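Local coordinates for ABC transporter periplasmic-binding protein YtfQ (Mycobacterium smegmatis, PDB 6HB0) that probably binds a sugar, with L-arabinofuranose a likely ligand, outside the cell membrane and hands it to an ABC transporter for import, at residues G130-Q135 / D292-Q297; V148-L153 / T167-G172; M218-M223 / M249-D254; Q135-Q140 / K238-D243. All coordinates share one frame; numbering follows the deposited sequence. Where two conformers were deposited one is given.

Contact 1 of 4, residues G130-Q135 / D292-Q297; sequences GRRAGQ and DEAFDQ. With ZN (zinc ion), chain F; ZN (zinc ion), chain G.
D292 lies over one face of the R132 guanidinium, the two flat groups stacked with their planes 22° apart. The salt bridge is long, 3.8 Å from R132 NH1 to D292 OD2, and rests on charge alone because the oxygen stands well out of the guanidinium plane. OD1 of D292 is otherwise engaged, binding a zinc ion at 1.9 Å together with E128, C263 and a water. R132 NH1 also pairs with E128 and with the carbonyl of E262, so the arginine probably offsets some of the acidic charge beside the metal. E293 points away at CB, its OE2 hydrogen-bonded to N264, but its backbone O takes the R132 NH2 hydrogen at 2.7 Å. That bond leaves in the guanidinium plane yet meets the carbonyl from above its plane. A bend at chi3 (54°) of R132 swings the guanidinium into this position. A294 next sets its methyl at the guanidinium edge, small enough to leave room for the bond. F295 faces the other side of the strand, packing on M249 and L252. D296 caps the helix that follows and binds a second zinc ion through OD2. Strand 292-295 is an outermost strand of its sheet, antiparallel to strand 259-263; segment 130-135 of helix 126-140 lies at 26° to it, axes 11.0 Å apart, and helix 297-319 follows directly.

Contact 2 of 4, residues V148-L153 / T167-G172; sequences VNIVQL and TGFAEG
I150 and F169 approach from opposite directions across a strand-helix interface of a beta-alpha-beta unit, in which strand 148-154 leads through helix 160-173 to strand 179-186. This is the recurring element of the alpha/beta lobes of periplasmic binding proteins. The tight part of the contact is small and wholly apolar. I150 CG2 comes within 3.8 Å of F169 CE2, and the branching of isoleucine at CB lets a second arm reach the same end of the ring. The phenyl group gets there because its CG lies anti to the backbone N (chi1 -172°), which carries the ring away from the helix and down onto the sheet. The closest CA atoms are those of Q152 and F169, 9.4 Å apart, and from there a long aromatic side chain is needed to reach I150. The ring also stacks with F212 of the adjacent strand 210-213 and touches A133 of helix 126-140, so it reaches from its own helix in between helix 126-140 and the sheet.

Toward Q152 the fit is looser. Its NE2 stays 4.2 Å from F169 CD2 in an oblique approach, while OE1 accepts a hydrogen from Q214, just after strand 210-213, which gives this buried amide a polar partner. Away from F169 the helix is more open: A170 is exposed, and T167 and E171 are partly so. At the apolar end, the terminal methyl CD1 of I150 completes the grip, 4.0 Å from F169 CE2.

Contact 3 of 4, residues M218-M223 / M249-D254; sequences MGLGAM and MQALAD
A251 presents its methyl to two side chains of helix 216-228, and these make up the direct contact. L220 CD2 lies 3.8 Å from A251 CB, and M223 SD approaches the same carbon at 3.9 Å. Alanine suits the spot because its short side chain lets the helices come near, with 7.7 Å between the CA atoms of L220 and A251. L220 and M223 are one helical turn apart, so both meet the methyl from the side of their own helix. The extended first two torsions of the methionine (chi1 175°, chi2 -168°) carry its sulfur to the methyl, and chi3 only turns the terminal CE.

Farther out, M223 also rests on P233 and K256, A251 on F257, and L220 on R191 of helix 191-204. On helix 246-253, Q250 NE2 donates to D254 OD1 at 2.9 Å, a bond in the amide plane that reaches the carboxylate from above its plane. It ties the last turn of that helix to the residue just beyond it.

Between the two segments the attraction is purely apolar, through van der Waals contact and exclusion of water. With no polar bond to fix direction, the fit here probably depends on side-chain shape.

Contact 4 of 4, residues Q135-Q140 / K238-D243; sequences QWVADQ and KIVAVD
W136 holds its CG anti to the backbone N (chi1 174°), and the indole leans from the helix toward V240 on the strand. V240 places CG1 between its backbone N and carbonyl carbon (chi1 53°), a choice that sends CG1 to V137 and leaves CB and CG2 for the indole. W136 and V240 slide past each other in opposite directions, W136 CE3 lying 4.0 Å from V240 CB. V137 and V240 cross at about a right angle, with V137 CG2 at 3.9 Å from V240 CG1. A branched valine suits the middle of the strand because one residue can serve two neighbours on the helix.

At the start of the strand K238 adds its aliphatic stem: CD stands 4.4 Å from W136 CH2. This is a looser approach, in which a lysine can lay its methylenes by the indole while its charged end lies beyond. Within the helix, CG of Q140 lies over one face of the indole, while Y259 of strand 259-263 stacks with the same ring system. On the far side from the strand, Q135 NE2 donates to D139 OD1 at 2.8 Å, joining successive turns.

Segment 135-140 runs roughly antiparallel to strand 238-242 (153°), their axes 10.1 Å apart. The chemistry of this segment divides accordingly: the Q135-D139 bond lies on the side away from the strand, and the side facing the sheet adheres by hydrophobic burial, giving a partly buried seam that rests on apolar packing, with no polar bond across it.

All four contacts belong to the same lobe, the one built around the mixed sheet. Helix 126-140 serves contacts 1 and 4, which share Q135 and have centres about 6 Å apart; contact 2 is about 9 Å from contact 4, adding helix 160-173 on the same face of the sheet. Contact 3, about 13 Å from contact 4, joins two helices on the other face, and I239 of strand 238-242 touches its M223. Along the chain, contact 2 is local, contacts 3 and 4 interleave, and contact 1 spans them all by bringing strand 292-295 back. Middle and late parts of the sequence are thus brought together in one alpha/beta lobe.

Contact 1 of 4, residues G130-Q135 / D292-Q297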
loop_
_atom_site.group_PDB
_atom_site.type_symbol
_atom_site.label_atom_id
_atom_site.label_comp_id
_atom_site.label_asym_id
_atom_site.label_seq_id
_atom_site.Cartn_x
_atom_site.Cartn_y
_atom_site.Cartn_z
ATOM N N GLY A 130 -0.602 5.098 8.359
ATOM C CA GLY A 130 -1.272 5.405 9.604
ATOM C C GLY A 130 -0.783 6.718 10.150
ATOM O O GLY A 130 -1.556 7.506 10.594
ATOM N N ARG A 131 0.513 6.945 10.110
ATOM C CA ARG A 131 1.057 8.172 10.646
ATOM C C ARG A 131 0.510 9.375 9.950
ATOM O O ARG A 131 0.214 10.399 10.595
ATOM C CB ARG A 131 2.581 8.189 10.542
ATOM C CG ARG A 131 3.228 9.412 11.197
ATOM C CD ARG A 131 4.675 9.157 11.431
ATOM N NE ARG A 131 5.349 10.317 11.971
ATOM C CZ ARG A 131 6.661 10.355 12.245
ATOM N NH1 ARG A 131 7.458 9.295 12.033
ATOM N NH2 ARG A 131 7.179 11.479 12.715
ATOM N N ARG A 132 0.418 9.320 8.632
ATOM C CA ARG A 132 -0.115 10.495 7.887
ATOM C C ARG A 132 -1.597 10.708 8.228
ATOM O O ARG A 132 -2.073 11.852 8.294
ATOM C CB ARG A 132 0.133 10.326 6.374
ATOM C CG ARG A 132 1.626 10.326 6.027
ATOM C CD ARG A 132 1.960 9.631 4.717
ATOM N NE ARG A 132 1.156 10.208 3.698
ATOM C CZ ARG A 132 0.649 9.587 2.634
ATOM N NH1 ARG A 132 0.921 8.326 2.291
ATOM N NH2 ARG A 132 -0.147 10.304 1.866
ATOM N N ALA A 133 -2.347 9.632 8.411
ATOM C CA ALA A 133 -3.746 9.757 8.778
ATOM C C ALA A 133 -3.838 10.471 10.156
ATOM O O ALA A 133 -4.592 11.417 10.315
ATOM C CB ALA A 133 -4.401 8.384 8.857
ATOM N N GLY A 134 -3.026 10.013 11.107
ATOM C CA GLY A 134 -2.984 10.596 12.458
ATOM C C GLY A 134 -2.584 12.060 12.452
ATOM O O GLY A 134 -3.208 12.904 13.124
ATOM N N GLN A 135 -1.603 12.368 11.627
ATOM C CA GLN A 135 -1.082 13.693 11.555
ATOM C C GLN A 135 -2.113 14.658 10.967
ATOM O O GLN A 135 -2.168 15.821 11.355
ATOM C CB GLN A 135 0.228 13.683 10.756
ATOM C CG GLN A 135 0.913 15.029 10.628
ATOM C CD GLN A 135 1.288 15.582 11.992
ATOM O OE1 GLN A 135 2.013 14.924 12.763
ATOM N NE2 GLN A 135 0.768 16.782 12.321
ATOM N N ASP A 292 3.454 8.498 -2.750
ATOM C CA ASP A 292 2.280 8.645 -1.942
ATOM C C ASP A 292 1.172 9.390 -2.625
ATOM O O ASP A 292 1.404 10.158 -3.561
ATOM C CB ASP A 292 2.679 9.406 -0.667
ATOM C CG ASP A 292 3.608 8.612 0.234
ATOM O OD1 ASP A 292 3.535 7.356 0.210
ATOM O OD2 ASP A 292 4.376 9.241 0.997
ATOM N N GLU A 293 -0.047 9.186 -2.131
ATOM C CA GLU A 293 -1.219 9.941 -2.514
ATOM C C GLU A 293 -1.912 10.428 -1.260
ATOM O O GLU A 293 -1.846 9.773 -0.183
ATOM C CB GLU A 293 -2.209 9.103 -3.312
ATOM C CG GLU A 293 -1.622 8.562 -4.609
ATOM C CD GLU A 293 -2.576 7.684 -5.421
ATOM O OE1 GLU A 293 -3.731 8.078 -5.622
ATOM O OE2 GLU A 293 -2.128 6.646 -5.941
ATOM N N ALA A 294 -2.597 11.562 -1.367
ATOM C CA ALA A 294 -3.438 12.084 -0.269
ATOM C C ALA A 294 -4.474 12.997 -0.905
ATOM O O ALA A 294 -4.146 13.722 -1.815
ATOM C CB ALA A 294 -2.632 12.856 0.710
ATOM N N PHE A 295 -5.710 12.949 -0.441
ATOM C CA PHE A 295 -6.737 13.823 -0.961
ATOM C C PHE A 295 -7.631 14.311 0.146
ATOM O O PHE A 295 -8.062 13.532 1.001
ATOM C CB PHE A 295 -7.609 13.042 -1.932
ATOM C CG PHE A 295 -6.859 12.530 -3.110
ATOM C CD1 PHE A 295 -6.618 13.365 -4.190
ATOM C CD2 PHE A 295 -6.340 11.228 -3.128
ATOM C CE1 PHE A 295 -5.911 12.913 -5.285
ATOM C CE2 PHE A 295 -5.633 10.775 -4.223
ATOM C CZ PHE A 295 -5.425 11.619 -5.311
ATOM N N ASP A 296 -7.900 15.600 0.143
ATOM C CA ASP A 296 -9.076 16.130 0.817
ATOM C C ASP A 296 -10.217 16.201 -0.192
ATOM O O ASP A 296 -10.062 15.736 -1.333
ATOM C CB ASP A 296 -8.759 17.482 1.492
ATOM C CG ASP A 296 -8.281 18.553 0.510
ATOM O OD1 ASP A 296 -8.401 18.402 -0.736
ATOM O OD2 ASP A 296 -7.801 19.570 1.049
ATOM N N GLN A 297 -11.351 16.781 0.198
ATOM C CA GLN A 297 -12.550 16.774 -0.660
ATOM C C GLN A 297 -12.322 17.543 -1.959
ATOM O O GLN A 297 -12.697 17.064 -3.035
ATOM C CB GLN A 297 -13.791 17.369 0.038
ATOM C CG GLN A 297 -14.946 17.656 -0.938
ATOM C CD GLN A 297 -16.149 18.354 -0.294
ATOM O OE1 GLN A 297 -15.991 19.307 0.450
ATOM N NE2 GLN A 297 -17.352 17.876 -0.589
HETATM ZN ZN ZN F . 4.605 6.102 1.205
HETATM ZN ZN ZN G . -6.529 20.873 0.106
HETATM O O HOH W 1 6.497 6.248 0.504
HETATM O O HOH W 2 -8.699 22.017 0.181
#

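Contact 2 of 4, residues V148-L153 / T167-G172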
loop_
_atom_site.group_PDB
_atom_site.type_symbol
_atom_site.label_atom_id
_atom_site.label_comp_id
_atom_site.label_asym_id
_atom_site.label_seq_id
_atom_site.Cartn_x
_atom_site.Cartn_y
_atom_site.Cartn_z
ATOM N N VAL A 148 -11.039 15.438 21.679
ATOM C CA VAL A 148 -11.282 14.863 20.343
ATOM C C VAL A 148 -11.307 13.337 20.433
ATOM O O VAL A 148 -10.285 12.697 20.656
ATOM C CB VAL A 148 -10.288 15.377 19.317
ATOM C CG1 VAL A 148 -10.573 14.781 17.938
ATOM C CG2 VAL A 148 -10.396 16.902 19.237
ATOM N N ASN A 149 -12.511 12.785 20.316
ATOM C CA ASN A 149 -12.691 11.354 20.468
ATOM C C ASN A 149 -12.622 10.658 19.112
ATOM O O ASN A 149 -13.440 10.913 18.227
ATOM C CB ASN A 149 -13.997 11.069 21.172
ATOM C CG ASN A 149 -13.961 11.468 22.665
ATOM O OD1 ASN A 149 -12.932 11.686 23.246
ATOM N ND2 ASN A 149 -15.093 11.504 23.259
ATOM N N ILE A 150 -11.629 9.806 18.980
ATOM C CA ILE A 150 -11.359 9.093 17.742
ATOM C C ILE A 150 -11.798 7.653 17.952
ATOM O O ILE A 150 -11.501 7.072 18.988
ATOM C CB ILE A 150 -9.859 9.090 17.433
ATOM C CG1 ILE A 150 -9.344 10.522 17.275
ATOM C CG2 ILE A 150 -9.577 8.295 16.149
ATOM C CD1 ILE A 150 -7.824 10.605 17.306
ATOM N N VAL A 151 -12.523 7.096 16.987
ATOM C CA VAL A 151 -12.697 5.658 16.964
ATOM C C VAL A 151 -11.957 5.085 15.769
ATOM O O VAL A 151 -11.853 5.729 14.741
ATOM C CB VAL A 151 -14.155 5.250 16.995
ATOM C CG1 VAL A 151 -14.820 5.826 18.260
ATOM C CG2 VAL A 151 -14.900 5.584 15.707
ATOM N N GLN A 152 -11.420 3.882 15.929
ATOM C CA GLN A 152 -10.603 3.270 14.915
ATOM C C GLN A 152 -11.152 1.943 14.457
ATOM O O GLN A 152 -11.396 1.025 15.255
ATOM C CB GLN A 152 -9.178 3.113 15.439
ATOM C CG GLN A 152 -8.221 2.447 14.450
ATOM C CD GLN A 152 -6.730 2.598 14.781
ATOM O OE1 GLN A 152 -5.873 2.256 13.957
ATOM N NE2 GLN A 152 -6.421 3.040 15.988
ATOM N N LEU A 153 -11.345 1.829 13.162
ATOM C CA LEU A 153 -11.764 0.558 12.543
ATOM C C LEU A 153 -10.485 -0.086 12.048
ATOM O O LEU A 153 -9.846 0.402 11.099
ATOM C CB LEU A 153 -12.743 0.831 11.416
ATOM C CG LEU A 153 -14.039 1.538 11.811
ATOM C CD1 LEU A 153 -14.830 1.951 10.570
ATOM C CD2 LEU A 153 -14.890 0.611 12.655
ATOM N N THR A 167 -0.026 1.311 14.610
ATOM C CA THR A 167 1.209 1.865 15.162
ATOM C C THR A 167 1.423 3.256 14.629
ATOM O O THR A 167 1.646 4.190 15.388
ATOM C CB THR A 167 2.379 0.957 14.813
ATOM O OG1 THR A 167 2.161 -0.285 15.480
ATOM C CG2 THR A 167 3.709 1.564 15.237
ATOM N N GLY A 168 1.270 3.411 13.325
ATOM C CA GLY A 168 1.469 4.704 12.698
ATOM C C GLY A 168 0.494 5.737 13.132
ATOM O O GLY A 168 0.859 6.868 13.392
ATOM N N PHE A 169 -0.781 5.386 13.181
ATOM C CA PHE A 169 -1.773 6.359 13.593
ATOM C C PHE A 169 -1.488 6.903 15.020
ATOM O O PHE A 169 -1.640 8.098 15.281
ATOM C CB PHE A 169 -3.173 5.783 13.465
ATOM C CG PHE A 169 -4.266 6.775 13.683
ATOM C CD1 PHE A 169 -4.687 7.601 12.667
ATOM C CD2 PHE A 169 -4.917 6.837 14.906
ATOM C CE1 PHE A 169 -5.691 8.521 12.874
ATOM C CE2 PHE A 169 -5.924 7.787 15.126
ATOM C CZ PHE A 169 -6.323 8.601 14.096
ATOM N N ALA A 170 -1.071 6.013 15.908
ATOM C CA ALA A 170 -0.769 6.368 17.292
ATOM C C ALA A 170 0.390 7.369 17.331
ATOM O O ALA A 170 0.329 8.384 18.025
ATOM C CB ALA A 170 -0.443 5.113 18.107
ATOM N N GLU A 171 1.415 7.118 16.527
ATOM C CA GLU A 171 2.482 8.071 16.323
ATOM C C GLU A 171 1.987 9.424 15.776
ATOM O O GLU A 171 2.417 10.458 16.237
ATOM C CB GLU A 171 3.530 7.544 15.352
ATOM C CG GLU A 171 4.261 6.271 15.742
ATOM C CD GLU A 171 5.187 5.742 14.638
ATOM O OE1 GLU A 171 5.245 6.297 13.486
ATOM O OE2 GLU A 171 5.907 4.767 14.946
ATOM N N GLY A 172 1.100 9.411 14.793
ATOM C CA GLY A 172 0.659 10.650 14.176
ATOM C C GLY A 172 -0.167 11.572 15.085
ATOM O O GLY A 172 -0.151 12.776 14.902
#

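Contact 3 of 4, residues M218-M223 / M249-D254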
loop_
_atom_site.group_PDB
_atom_site.type_symbol
_atom_site.label_atom_id
_atom_site.label_comp_id
_atom_site.label_asym_id
_atom_site.label_seq_id
_atom_site.Cartn_x
_atom_site.Cartn_y
_atom_site.Cartn_z
ATOM N N MET A 218 -14.068 -0.400 5.042
ATOM C CA MET A 218 -14.520 -0.189 6.405
ATOM C C MET A 218 -15.025 1.239 6.587
ATOM O O MET A 218 -16.063 1.451 7.210
ATOM C CB MET A 218 -13.397 -0.488 7.403
ATOM C CG MET A 218 -13.074 -1.944 7.449
ATOM S SD MET A 218 -11.995 -2.392 8.827
ATOM C CE MET A 218 -10.508 -1.391 8.507
ATOM N N GLY A 219 -14.330 2.193 5.977
ATOM C CA GLY A 219 -14.782 3.584 5.969
ATOM C C GLY A 219 -16.136 3.744 5.288
ATOM O O GLY A 219 -16.985 4.487 5.767
ATOM N N LEU A 220 -16.363 3.039 4.173
ATOM C CA LEU A 220 -17.621 3.164 3.513
ATOM C C LEU A 220 -18.728 2.528 4.324
ATOM O O LEU A 220 -19.817 3.052 4.363
ATOM C CB LEU A 220 -17.576 2.605 2.100
ATOM C CG LEU A 220 -16.603 3.321 1.160
ATOM C CD1 LEU A 220 -16.217 2.443 -0.033
ATOM C CD2 LEU A 220 -17.259 4.606 0.717
ATOM N N GLY A 221 -18.437 1.419 4.991
ATOM C CA GLY A 221 -19.384 0.787 5.903
ATOM C C GLY A 221 -19.798 1.714 7.016
ATOM O O GLY A 221 -20.991 1.842 7.313
ATOM N N ALA A 222 -18.795 2.347 7.610
ATOM C CA ALA A 222 -18.951 3.280 8.725
ATOM C C ALA A 222 -19.822 4.446 8.342
ATOM O O ALA A 222 -20.686 4.823 9.079
ATOM C CB ALA A 222 -17.589 3.774 9.192
ATOM N N MET A 223 -19.575 4.989 7.166
ATOM C CA MET A 223 -20.368 6.059 6.589
ATOM C C MET A 223 -21.858 5.666 6.530
ATOM O O MET A 223 -22.728 6.442 6.896
ATOM C CB MET A 223 -19.786 6.331 5.190
ATOM C CG MET A 223 -20.478 7.310 4.299
ATOM S SD MET A 223 -19.806 7.200 2.607
ATOM C CE MET A 223 -20.969 6.056 1.857
ATOM N N MET A 249 -12.579 7.657 -2.902
ATOM C CA MET A 249 -12.485 8.999 -3.471
ATOM C C MET A 249 -13.850 9.586 -3.829
ATOM O O MET A 249 -14.030 10.785 -3.747
ATOM C CB MET A 249 -11.595 8.980 -4.713
ATOM C CG MET A 249 -10.194 8.495 -4.450
ATOM S SD MET A 249 -9.226 9.921 -4.036
ATOM C CE MET A 249 -9.208 10.681 -5.680
ATOM N N GLN A 250 -14.803 8.749 -4.228
ATOM C CA GLN A 250 -16.131 9.225 -4.513
ATOM C C GLN A 250 -16.814 9.743 -3.242
ATOM O O GLN A 250 -17.418 10.825 -3.227
ATOM C CB GLN A 250 -17.003 8.154 -5.196
ATOM C CG GLN A 250 -18.387 8.676 -5.609
ATOM C CD GLN A 250 -18.289 9.802 -6.620
ATOM O OE1 GLN A 250 -17.696 9.653 -7.679
ATOM N NE2 GLN A 250 -18.782 10.956 -6.253
ATOM N N ALA A 251 -16.709 8.981 -2.171
ATOM C CA ALA A 251 -17.197 9.447 -0.842
ATOM C C ALA A 251 -16.579 10.759 -0.405
ATOM O O ALA A 251 -17.250 11.654 0.092
ATOM C CB ALA A 251 -16.946 8.376 0.203
ATOM N N LEU A 252 -15.288 10.888 -0.620
ATOM C CA LEU A 252 -14.566 12.083 -0.290
ATOM C C LEU A 252 -15.021 13.269 -1.134
ATOM O O LEU A 252 -15.242 14.359 -0.623
ATOM C CB LEU A 252 -13.072 11.795 -0.460
ATOM C CG LEU A 252 -12.039 12.824 -0.216
ATOM C CD1 LEU A 252 -12.183 13.346 1.174
ATOM C CD2 LEU A 252 -10.662 12.237 -0.449
ATOM N N ALA A 253 -15.167 13.045 -2.431
ATOM C CA ALA A 253 -15.693 14.065 -3.324
ATOM C C ALA A 253 -17.120 14.484 -2.930
ATOM O O ALA A 253 -17.424 15.655 -2.962
ATOM C CB ALA A 253 -15.635 13.584 -4.764
ATOM N N ASP A 254 -17.947 13.533 -2.503
ATOM C CA ASP A 254 -19.279 13.817 -1.969
ATOM C C ASP A 254 -19.282 14.465 -0.558
ATOM O O ASP A 254 -20.359 14.717 -0.035
ATOM C CB ASP A 254 -20.138 12.549 -1.920
ATOM C CG ASP A 254 -20.411 11.945 -3.303
ATOM O OD1 ASP A 254 -20.159 12.613 -4.333
ATOM O OD2 ASP A 254 -20.866 10.785 -3.352
#

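Contact 4 of 4, residues Q135-Q140 / K238-D243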
loop_
_atom_site.group_PDB
_atom_site.type_symbol
_atom_site.label_atom_id
_atom_site.label_comp_id
_atom_site.label_asym_id
_atom_site.label_seq_id
_atom_site.Cartn_x
_atom_site.Cartn_y
_atom_site.Cartn_z
ATOM N N GLN A 135 -1.603 12.368 11.627
ATOM C CA GLN A 135 -1.082 13.693 11.555
ATOM C C GLN A 135 -2.113 14.658 10.967
ATOM O O GLN A 135 -2.168 15.821 11.355
ATOM C CB GLN A 135 0.228 13.683 10.756
ATOM C CG GLN A 135 0.913 15.029 10.628
ATOM C CD GLN A 135 1.288 15.582 11.992
ATOM O OE1 GLN A 135 2.013 14.924 12.763
ATOM N NE2 GLN A 135 0.768 16.782 12.321
ATOM N N TRP A 136 -2.952 14.193 10.061
ATOM C CA TRP A 136 -4.016 15.010 9.533
ATOM C C TRP A 136 -5.013 15.303 10.623
ATOM O O TRP A 136 -5.490 16.423 10.710
ATOM C CB TRP A 136 -4.727 14.348 8.369
ATOM C CG TRP A 136 -5.906 15.074 7.867
ATOM C CD1 TRP A 136 -5.926 16.021 6.877
ATOM C CD2 TRP A 136 -7.260 14.916 8.311
ATOM N NE1 TRP A 136 -7.216 16.454 6.689
ATOM C CE2 TRP A 136 -8.044 15.794 7.559
ATOM C CE3 TRP A 136 -7.875 14.107 9.273
ATOM C CZ2 TRP A 136 -9.421 15.903 7.743
ATOM C CZ3 TRP A 136 -9.255 14.239 9.479
ATOM C CH2 TRP A 136 -9.999 15.130 8.697
ATOM N N VAL A 137 -5.343 14.317 11.443
ATOM C CA VAL A 137 -6.250 14.553 12.560
ATOM C C VAL A 137 -5.639 15.605 13.498
ATOM O O VAL A 137 -6.330 16.544 13.875
ATOM C CB VAL A 137 -6.586 13.289 13.351
ATOM C CG1 VAL A 137 -7.461 13.622 14.543
ATOM C CG2 VAL A 137 -7.244 12.255 12.450
ATOM N N ALA A 138 -4.380 15.452 13.850
ATOM C CA ALA A 138 -3.717 16.414 14.710
ATOM C C ALA A 138 -3.750 17.807 14.144
ATOM O O ALA A 138 -4.069 18.757 14.890
ATOM C CB ALA A 138 -2.311 16.007 15.014
ATOM N N ASP A 139 -3.483 17.933 12.850
ATOM C CA ASP A 139 -3.528 19.230 12.170
ATOM C C ASP A 139 -4.927 19.834 12.174
ATOM O O ASP A 139 -5.074 21.008 12.471
ATOM C CB ASP A 139 -3.032 19.142 10.715
ATOM C CG ASP A 139 -1.540 18.864 10.606
ATOM O OD1 ASP A 139 -0.856 18.921 11.658
ATOM O OD2 ASP A 139 -1.060 18.557 9.468
ATOM N N GLN A 140 -5.945 19.048 11.852
ATOM C CA GLN A 140 -7.292 19.590 11.733
ATOM C C GLN A 140 -7.881 20.010 13.057
ATOM O O GLN A 140 -8.684 20.900 13.110
ATOM C CB GLN A 140 -8.252 18.626 11.078
ATOM C CG GLN A 140 -7.929 18.309 9.637
ATOM C CD GLN A 140 -7.938 19.522 8.712
ATOM O OE1 GLN A 140 -6.934 19.856 8.076
ATOM N NE2 GLN A 140 -9.049 20.193 8.667
ATOM N N LYS A 238 -16.310 13.044 11.267
ATOM C CA LYS A 238 -15.361 13.089 10.185
ATOM C C LYS A 238 -14.738 11.696 10.003
ATOM O O LYS A 238 -14.645 10.906 10.944
ATOM C CB LYS A 238 -14.311 14.118 10.506
ATOM C CG LYS A 238 -14.888 15.532 10.526
ATOM C CD LYS A 238 -13.796 16.594 10.440
ATOM C CE LYS A 238 -14.347 18.022 10.372
ATOM N NZ LYS A 238 -15.806 18.138 10.087
ATOM N N ILE A 239 -14.337 11.396 8.773
ATOM C CA ILE A 239 -13.782 10.096 8.438
ATOM C C ILE A 239 -12.462 10.314 7.714
ATOM O O ILE A 239 -12.384 11.076 6.703
ATOM C CB ILE A 239 -14.722 9.325 7.536
ATOM C CG1 ILE A 239 -16.020 9.024 8.264
ATOM C CG2 ILE A 239 -14.066 8.021 7.101
ATOM C CD1 ILE A 239 -17.062 8.382 7.412
ATOM N N VAL A 240 -11.412 9.735 8.267
ATOM C CA VAL A 240 -10.105 9.726 7.603
ATOM C C VAL A 240 -9.806 8.249 7.302
ATOM O O VAL A 240 -9.991 7.388 8.189
ATOM C CB VAL A 240 -9.011 10.420 8.402
ATOM C CG1 VAL A 240 -8.901 9.896 9.828
ATOM C CG2 VAL A 240 -7.653 10.306 7.724
ATOM N N ALA A 241 -9.428 7.941 6.055
ATOM C CA ALA A 241 -9.244 6.531 5.622
ATOM C C ALA A 241 -7.987 6.314 4.852
ATOM O O ALA A 241 -7.403 7.239 4.327
ATOM C CB ALA A 241 -10.435 6.053 4.848
ATOM N N VAL A 242 -7.546 5.067 4.792
ATOM C CA VAL A 242 -6.482 4.661 3.908
ATOM C C VAL A 242 -7.061 4.018 2.660
ATOM O O VAL A 242 -8.040 3.303 2.737
ATOM C CB VAL A 242 -5.561 3.684 4.634
ATOM C CG1 VAL A 242 -4.385 3.306 3.750
ATOM C CG2 VAL A 242 -5.081 4.286 5.961
ATOM N N ASP A 243 -6.419 4.270 1.514
ATOM C CA ASP A 243 -6.691 3.655 0.179
ATOM C C ASP A 243 -7.442 4.656 -0.726
ATOM O O ASP A 243 -8.620 4.958 -0.533
ATOM C CB ASP A 243 -7.503 2.360 0.195
ATOM C CG ASP A 243 -6.835 1.195 0.889
ATOM O OD1 ASP A 243 -5.606 1.107 1.005
ATOM O OD2 ASP A 243 -7.611 0.326 1.291
#